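Local coordinates for UPF0270 protein PA3463 (Pseudomonas aeruginosa, PDB 1Y0N) that is of unknown function and belongs to the uncharacterised UPF0270 family, with a small fold of helices and a short antiparallel sheet, at residues E51-F56 with S69-E74. Sequence-based numbering, arbitrary orientation.
Sequences EAVILF and SEVPAE
Val-71 meets Val-53 and Leu-55 through methyl groups alone, with no direct hydrogen bond across the contact. Its bond to CB heads toward strand 52-56, but CB stays 5.0 Å from Val-53 CG2, too far to pack closely, so the contact falls to the two branches. CG2 reaches Val-53 CG2 at 4.0 Å, a methyl-to-methyl approach in which the two side chains cross at a slant. CG1, placed anti to the backbone N of Val-71 (chi1 -174°), faces the end of Leu-55, the next residue on the same face, two positions along; CD1 lies at 4.4 Å and CD2 is nearly equidistant, a looser touch. The fork of Val-71 thus serves two strand residues, one with each methyl. The interface is small, 126 Å² summed over both sides, and the backbones stay well apart, with 8.8 Å between CA of Val-53 and CA of Val-71. At one end, a water lies between Glu-51 O (2.5 Å, doubtfully short) and Ser-69 N (3.3 Å, long), weak evidence for a firm link. Met-66 touches both Leu-55 and Val-71, while Leu-4 touches Val-53 and Leu-55. Ala-52 and Ile-54 instead pack against helix 36-48. This is apolar packing of the segment after strand 63-67 over the face of the central strand turned from that helix, in a three-stranded antiparallel sheet.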
ATOM      1  N   GLU A  51      -4.700  -5.646  -5.902  1.00 30.77           N
ATOM      2  CA  GLU A  51      -4.833  -4.521  -6.835  1.00 31.95           C
ATOM      3  C   GLU A  51      -4.188  -3.227  -6.332  1.00 30.13           C
ATOM      4  O   GLU A  51      -3.987  -2.326  -7.103  1.00 30.23           O
ATOM      5  CB  GLU A  51      -6.322  -4.336  -7.218  1.00 32.07           C
ATOM      6  CG  GLU A  51      -6.773  -5.654  -7.996  1.00 35.60           C
ATOM      7  CD  GLU A  51      -8.306  -5.768  -8.251  1.00 37.17           C
ATOM      8  OE1 GLU A  51      -9.100  -5.101  -7.498  1.00 36.91           O
ATOM      9  OE2 GLU A  51      -8.674  -6.538  -9.201  1.00 40.49           O
ATOM     10  N   ALA A  52      -3.866  -3.198  -5.021  1.00 29.57           N
ATOM     11  CA  ALA A  52      -2.924  -2.243  -4.369  1.00 29.61           C
ATOM     12  C   ALA A  52      -1.860  -3.106  -3.752  1.00 28.57           C
ATOM     13  O   ALA A  52      -2.130  -4.244  -3.404  1.00 29.94           O
ATOM     14  CB  ALA A  52      -3.650  -1.402  -3.239  1.00 26.48           C
ATOM     15  N   VAL A  53      -0.636  -2.572  -3.706  1.00 28.88           N
ATOM     16  CA  VAL A  53       0.510  -3.244  -3.155  1.00 28.48           C
ATOM     17  C   VAL A  53       1.267  -2.235  -2.279  1.00 29.91           C
ATOM     18  O   VAL A  53       0.930  -1.011  -2.255  1.00 28.99           O
ATOM     19  CB  VAL A  53       1.482  -3.801  -4.284  1.00 29.94           C
ATOM     20  CG1 VAL A  53       0.745  -4.823  -5.220  1.00 28.23           C
ATOM     21  CG2 VAL A  53       2.062  -2.624  -5.113  1.00 28.32           C
ATOM     22  N   ILE A  54       2.249  -2.753  -1.538  1.00 29.37           N
ATOM     23  CA  ILE A  54       3.085  -1.906  -0.716  1.00 32.04           C
ATOM     24  C   ILE A  54       4.524  -2.003  -1.180  1.00 31.72           C
ATOM     25  O   ILE A  54       5.077  -3.072  -1.222  1.00 31.05           O
ATOM     26  CB  ILE A  54       2.983  -2.278   0.766  1.00 32.08           C
ATOM     27  CG1 ILE A  54       1.522  -1.994   1.205  1.00 32.36           C
ATOM     28  CG2 ILE A  54       3.986  -1.408   1.595  1.00 35.00           C
ATOM     29  CD1 ILE A  54       1.109  -2.759   2.334  1.00 35.74           C
ATOM     30  N   LEU A  55       5.079  -0.858  -1.509  1.00 32.60           N
ATOM     31  CA  LEU A  55       6.465  -0.723  -1.872  1.00 35.60           C
ATOM     32  C   LEU A  55       7.320  -0.259  -0.691  1.00 35.98           C
ATOM     33  O   LEU A  55       6.981   0.676   0.023  1.00 36.59           O
ATOM     34  CB  LEU A  55       6.616   0.274  -3.026  1.00 36.04           C
ATOM     35  CG  LEU A  55       6.149  -0.132  -4.415  1.00 38.73           C
ATOM     36  CD1 LEU A  55       6.642   0.966  -5.347  1.00 39.99           C
ATOM     37  CD2 LEU A  55       6.722  -1.542  -4.918  1.00 42.29           C
ATOM     38  N   PHE A  56       8.444  -0.913  -0.526  1.00 37.98           N
ATOM     39  CA  PHE A  56       9.375  -0.586   0.549  1.00 40.10           C
ATOM     40  C   PHE A  56      10.777  -0.243   0.013  1.00 41.17           C
ATOM     41  O   PHE A  56      11.285  -0.977  -0.808  1.00 39.45           O
ATOM     42  CB  PHE A  56       9.543  -1.794   1.470  1.00 41.09           C
ATOM     43  CG  PHE A  56      10.508  -1.546   2.600  1.00 40.68           C
ATOM     44  CD1 PHE A  56      10.206  -0.602   3.608  1.00 42.71           C
ATOM     45  CD2 PHE A  56      11.738  -2.182   2.624  1.00 47.30           C
ATOM     46  CE1 PHE A  56      11.105  -0.369   4.676  1.00 43.54           C
ATOM     47  CE2 PHE A  56      12.649  -1.933   3.699  1.00 46.83           C
ATOM     48  CZ  PHE A  56      12.306  -1.010   4.698  1.00 42.60           C
ATOM     49  N   SER A  69      -1.491  -0.786 -10.777  1.00 30.30           N
ATOM     50  CA  SER A  69      -1.561  -0.122 -12.090  1.00 33.52           C
ATOM     51  C   SER A  69      -0.624   1.085 -12.231  1.00 35.76           C
ATOM     52  O   SER A  69      -0.222   1.441 -13.334  1.00 36.14           O
ATOM     53  CB  SER A  69      -2.991   0.263 -12.413  1.00 32.62           C
ATOM     54  OG  SER A  69      -3.437   1.375 -11.628  1.00 34.25           O
ATOM     55  N   GLU A  70      -0.242   1.693 -11.107  1.00 36.14           N
ATOM     56  CA  GLU A  70       0.717   2.814 -11.100  1.00 36.71           C
ATOM     57  C   GLU A  70       2.191   2.438 -10.870  1.00 35.85           C
ATOM     58  O   GLU A  70       3.110   3.288 -10.922  1.00 35.78           O
ATOM     59  CB  GLU A  70       0.178   3.881 -10.122  1.00 38.54           C
ATOM     60  CG  GLU A  70      -1.285   4.208 -10.595  1.00 41.93           C
ATOM     61  CD  GLU A  70      -1.894   5.367  -9.847  1.00 48.63           C
ATOM     62  OE1 GLU A  70      -1.278   5.647  -8.817  1.00 47.05           O
ATOM     63  OE2 GLU A  70      -2.948   5.972 -10.299  1.00 47.91           O
ATOM     64  N   VAL A  71       2.411   1.155 -10.638  1.00 33.44           N
ATOM     65  CA  VAL A  71       3.727   0.628 -10.404  1.00 33.68           C
ATOM     66  C   VAL A  71       4.387   0.184 -11.742  1.00 34.92           C
ATOM     67  O   VAL A  71       3.773  -0.551 -12.520  1.00 32.80           O
ATOM     68  CB  VAL A  71       3.708  -0.526  -9.355  1.00 31.32           C
ATOM     69  CG1 VAL A  71       5.080  -0.948  -9.016  1.00 30.98           C
ATOM     70  CG2 VAL A  71       3.006  -0.078  -8.046  1.00 31.04           C
ATOM     71  N   PRO A  72       5.641   0.676 -12.008  1.00 35.52           N
ATOM     72  CA  PRO A  72       6.413   0.178 -13.129  1.00 35.37           C
ATOM     73  C   PRO A  72       6.592  -1.318 -13.113  1.00 34.52           C
ATOM     74  O   PRO A  72       6.829  -1.894 -12.047  1.00 33.31           O
ATOM     75  CB  PRO A  72       7.807   0.840 -12.936  1.00 36.05           C
ATOM     76  CG  PRO A  72       7.492   2.171 -12.248  1.00 36.39           C
ATOM     77  CD  PRO A  72       6.312   1.828 -11.323  1.00 33.68           C
ATOM     78  N   ALA A  73       6.606  -1.937 -14.304  1.00 33.98           N
ATOM     79  CA  ALA A  73       6.689  -3.402 -14.355  1.00 35.24           C
ATOM     80  C   ALA A  73       7.929  -3.915 -13.631  1.00 36.99           C
ATOM     81  O   ALA A  73       7.888  -4.972 -13.009  1.00 35.41           O
ATOM     82  CB  ALA A  73       6.626  -3.939 -15.825  1.00 35.00           C
ATOM     83  N   GLU A  74       9.035  -3.173 -13.765  1.00 39.49           N
ATOM     84  CA  GLU A  74      10.305  -3.510 -13.131  1.00 43.46           C
ATOM     85  C   GLU A  74      10.169  -3.713 -11.603  1.00 43.10           C
ATOM     86  O   GLU A  74      10.818  -4.551 -11.044  1.00 43.80           O
ATOM     87  CB  GLU A  74      11.319  -2.393 -13.434  1.00 44.43           C
ATOM     88  CG  GLU A  74      12.794  -2.767 -13.129  1.00 52.93           C
ATOM     89  CD  GLU A  74      13.239  -4.032 -13.873  1.00 58.58           C
ATOM     90  OE1 GLU A  74      12.971  -4.153 -15.092  1.00 64.23           O
ATOM     91  OE2 GLU A  74      13.832  -4.916 -13.236  1.00 62.10           O
TER
HETATM   92  O   HOH W   1      -4.349  -1.726  -9.511  1.00 26.26           O